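Local coordinates for DUF7790 domain-containing protein (PDB 6ULO) that is of unknown function but carries a Rossmann-like domain and is probably held at the membrane by a transmembrane helix missing from this truncated construct, at residues G71-L76 with K155-N160. Sequence-based numbering, arbitrary orientation.
Sequences GSEQNL and KRHKTN
Glu73 and His157 mark the nearest approach of the two backbones, their CA atoms still 9.7 Å apart, so segments 71-76 and 155-160, the first running into helix 74-82 and the second part of the long helix 139-166, touch through this one pair of side chains. Glu73 runs extended beyond CG (chi2 167°) and sets its carboxylate at the edge of the imidazole. His157 NE2 donates to Glu73 OE2 at 2.6 Å, short and practically straight, with an N-H...O angle of 178°. The oxygen lies in the ring plane and receives the proton on its syn lone pair, while carboxylate and ring stand 86° apart, nearly perpendicular. Phe116 and Ile117 of helix 113-120 pack against Glu73 and His157 respectively, and Gln173 touches both.

The segment 71-76 follows strand 66-69 and turns into the next helix, the place of the glycine-containing first loop in Rossmann-like folds, consistent with the clan of this domain; at the backbone angles of Gly71 a side chain would collide with the preceding carbonyl O. Within that turn Ser72 O accepts two bonds, from Asn75 N at 3.1 Å and Asn75 ND2 at 3.0 Å, both from the same face of its carbonyl plane. The Gln74 side chain folds back toward Ser72, where OE1 accepts the Ser72 N-H at an N to OE1 distance of 3.0 Å, the donor standing above the amide carbonyl plane. Across on helix 139-166, Arg156 points its guanidinium to a salt bridge with Asp51.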
ATOM      1  N   GLY A  71      -1.973   4.153  -2.135  1.00  9.96           N
ATOM      2  CA  GLY A  71      -0.788   4.234  -2.978  1.00 10.52           C
ATOM      3  C   GLY A  71      -0.575   3.064  -3.906  1.00 10.50           C
ATOM      4  O   GLY A  71      -1.530   2.402  -4.320  1.00 10.53           O
ATOM      5  N   SER A  72       0.671   2.801  -4.267  1.00 10.25           N
ATOM      6  CA  SER A  72       0.969   1.995  -5.443  0.86 11.19           C
ATOM      7  C   SER A  72       1.947   0.857  -5.159  1.00 10.57           C
ATOM      8  O   SER A  72       1.740   0.068  -4.236  1.00 10.86           O
ATOM      9  CB  SER A  72       1.445   2.955  -6.537  0.86 13.02           C
ATOM     10  OG  SER A  72       0.434   3.924  -6.731  0.86 14.02           O
ATOM     11  N   GLU A  73       3.041   0.765  -5.945  1.00 10.41           N
ATOM     12  CA  GLU A  73       3.913  -0.407  -5.869  1.00 10.15           C
ATOM     13  C   GLU A  73       4.611  -0.591  -4.533  1.00  9.54           C
ATOM     14  O   GLU A  73       5.006  -1.725  -4.208  1.00  9.97           O
ATOM     15  CB  GLU A  73       4.981  -0.400  -6.991  1.00 10.30           C
ATOM     16  CG  GLU A  73       4.379  -0.709  -8.354  1.00 10.64           C
ATOM     17  CD  GLU A  73       5.400  -0.365  -9.403  1.00 11.44           C
ATOM     18  OE1 GLU A  73       5.451   0.828  -9.805  1.00 13.60           O
ATOM     19  OE2 GLU A  73       6.182  -1.252  -9.789  1.00 11.79           O
ATOM     20  N   GLN A  74       4.772   0.475  -3.745  1.00  9.67           N
ATOM     21  CA  GLN A  74       5.432   0.300  -2.453  1.00  9.51           C
ATOM     22  C   GLN A  74       4.660  -0.666  -1.562  1.00  9.89           C
ATOM     23  O   GLN A  74       5.237  -1.310  -0.681  1.00 10.97           O
ATOM     24  CB  GLN A  74       5.671   1.638  -1.750  1.00 10.76           C
ATOM     25  CG  GLN A  74       4.431   2.303  -1.167  1.00 10.90           C
ATOM     26  CD  GLN A  74       3.716   3.222  -2.115  1.00 10.39           C
ATOM     27  OE1 GLN A  74       3.518   2.912  -3.287  1.00 11.75           O
ATOM     28  NE2 GLN A  74       3.260   4.367  -1.609  1.00 11.71           N
ATOM     29  N   ASN A  75       3.340  -0.789  -1.777  1.00  9.40           N
ATOM     30  CA  ASN A  75       2.540  -1.751  -1.024  1.00  9.63           C
ATOM     31  C   ASN A  75       2.944  -3.182  -1.330  1.00 10.81           C
ATOM     32  O   ASN A  75       2.864  -4.046  -0.452  1.00 10.88           O
ATOM     33  CB  ASN A  75       1.073  -1.556  -1.368  1.00  9.63           C
ATOM     34  CG  ASN A  75       0.565  -0.227  -0.834  1.00  9.43           C
ATOM     35  OD1 ASN A  75       0.410  -0.058   0.376  1.00 10.31           O
ATOM     36  ND2 ASN A  75       0.301   0.716  -1.724  1.00 11.14           N
ATOM     37  N   LEU A  76       3.311  -3.450  -2.582  1.00 10.41           N
ATOM     38  CA  LEU A  76       3.753  -4.792  -2.946  1.00  9.96           C
ATOM     39  C   LEU A  76       5.093  -5.102  -2.285  1.00 10.19           C
ATOM     40  O   LEU A  76       5.332  -6.229  -1.839  1.00 11.15           O
ATOM     41  CB  LEU A  76       3.802  -4.932  -4.467  1.00  9.39           C
ATOM     42  CG  LEU A  76       2.483  -4.548  -5.143  1.00 10.49           C
ATOM     43  CD1 LEU A  76       2.617  -4.730  -6.640  1.00 12.26           C
ATOM     44  CD2 LEU A  76       1.286  -5.345  -4.659  1.00 11.60           C
ATOM     45  N   LYS A 155      11.265   5.928 -13.612  1.00 12.91           N
ATOM     46  CA  LYS A 155      12.245   6.586 -12.758  1.00 12.96           C
ATOM     47  C   LYS A 155      12.279   5.922 -11.388  1.00 12.05           C
ATOM     48  O   LYS A 155      13.361   5.687 -10.831  1.00 12.65           O
ATOM     49  CB  LYS A 155      11.915   8.076 -12.679  1.00 16.18           C
ATOM     50  CG  LYS A 155      12.742   8.880 -11.724  1.00 20.11           C
ATOM     51  CD  LYS A 155      12.362  10.345 -11.864  1.00 23.18           C
ATOM     52  CE  LYS A 155      13.106  11.228 -10.894  1.00 26.86           C
ATOM     53  NZ  LYS A 155      12.644  12.650 -10.960  1.00 29.88           N
ATOM     54  N   ARG A 156      11.105   5.616 -10.831  1.00 11.70           N
ATOM     55  CA  ARG A 156      11.052   4.980  -9.530  1.00 11.30           C
ATOM     56  C   ARG A 156      11.626   3.569  -9.551  1.00 11.31           C
ATOM     57  O   ARG A 156      12.308   3.165  -8.599  1.00 11.45           O
ATOM     58  CB  ARG A 156       9.610   5.003  -9.039  1.00 11.15           C
ATOM     59  CG  ARG A 156       9.400   4.279  -7.738  1.00 11.63           C
ATOM     60  CD  ARG A 156      10.024   5.047  -6.580  1.00 13.61           C
ATOM     61  NE  ARG A 156       9.730   4.395  -5.320  1.00 14.16           N
ATOM     62  CZ  ARG A 156      10.222   4.774  -4.141  1.00 14.23           C
ATOM     63  NH1 ARG A 156      11.055   5.822  -4.052  1.00 15.41           N
ATOM     64  NH2 ARG A 156       9.922   4.056  -3.056  1.00 15.43           N
ATOM     65  N   HIS A 157      11.408   2.809 -10.631  1.00 11.15           N
ATOM     66  CA  HIS A 157      12.036   1.497 -10.721  1.00 11.50           C
ATOM     67  C   HIS A 157      13.560   1.611 -10.694  1.00 11.62           C
ATOM     68  O   HIS A 157      14.233   0.819 -10.030  1.00 12.33           O
ATOM     69  CB  HIS A 157      11.589   0.783 -11.998  1.00 11.60           C
ATOM     70  CG  HIS A 157      10.197   0.240 -11.920  1.00 10.99           C
ATOM     71  ND1 HIS A 157       9.460  -0.132 -13.031  1.00 10.53           N
ATOM     72  CD2 HIS A 157       9.402   0.006 -10.846  1.00 11.11           C
ATOM     73  CE1 HIS A 157       8.269  -0.571 -12.629  1.00 11.97           C
ATOM     74  NE2 HIS A 157       8.214  -0.501 -11.313  1.00 11.99           N
ATOM     75  N   LYS A 158      14.125   2.589 -11.408  1.00 11.67           N
ATOM     76  CA  LYS A 158      15.582   2.732 -11.434  0.57 12.01           C
ATOM     77  C   LYS A 158      16.118   3.152 -10.075  1.00 11.42           C
ATOM     78  O   LYS A 158      17.175   2.681  -9.652  1.00 12.23           O
ATOM     79  CB  LYS A 158      15.992   3.718 -12.519  0.57 13.36           C
ATOM     80  CG  LYS A 158      15.554   3.241 -13.892  0.57 14.44           C
ATOM     81  CD  LYS A 158      15.734   4.305 -14.963  0.57 15.85           C
ATOM     82  CE  LYS A 158      15.058   3.860 -16.268  0.57 16.02           C
ATOM     83  NZ  LYS A 158      15.608   2.571 -16.764  0.57 15.34           N
ATOM     84  N   THR A 159      15.382   4.020  -9.369  1.00 11.46           N
ATOM     85  CA  THR A 159      15.740   4.396  -8.010  1.00 12.05           C
ATOM     86  C   THR A 159      15.662   3.196  -7.075  1.00 11.40           C
ATOM     87  O   THR A 159      16.549   3.009  -6.235  1.00 12.27           O
ATOM     88  CB  THR A 159      14.811   5.512  -7.553  1.00 13.82           C
ATOM     89  OG1 THR A 159      15.160   6.684  -8.293  1.00 16.59           O
ATOM     90  CG2 THR A 159      14.948   5.762  -6.057  1.00 14.79           C
ATOM     91  N   ASN A 160      14.591   2.381  -7.181  1.00 10.69           N
ATOM     92  CA  ASN A 160      14.477   1.223  -6.307  1.00 11.24           C
ATOM     93  C   ASN A 160      15.633   0.261  -6.490  1.00 11.47           C
ATOM     94  O   ASN A 160      16.095  -0.337  -5.517  1.00 12.14           O
ATOM     95  CB  ASN A 160      13.141   0.489  -6.520  1.00 10.89           C
ATOM     96  CG  ASN A 160      11.977   1.216  -5.898  1.00 11.69           C
ATOM     97  OD1 ASN A 160      12.145   2.136  -5.119  1.00 12.83           O
ATOM     98  ND2 ASN A 160      10.784   0.813  -6.265  1.00 12.49           N
TER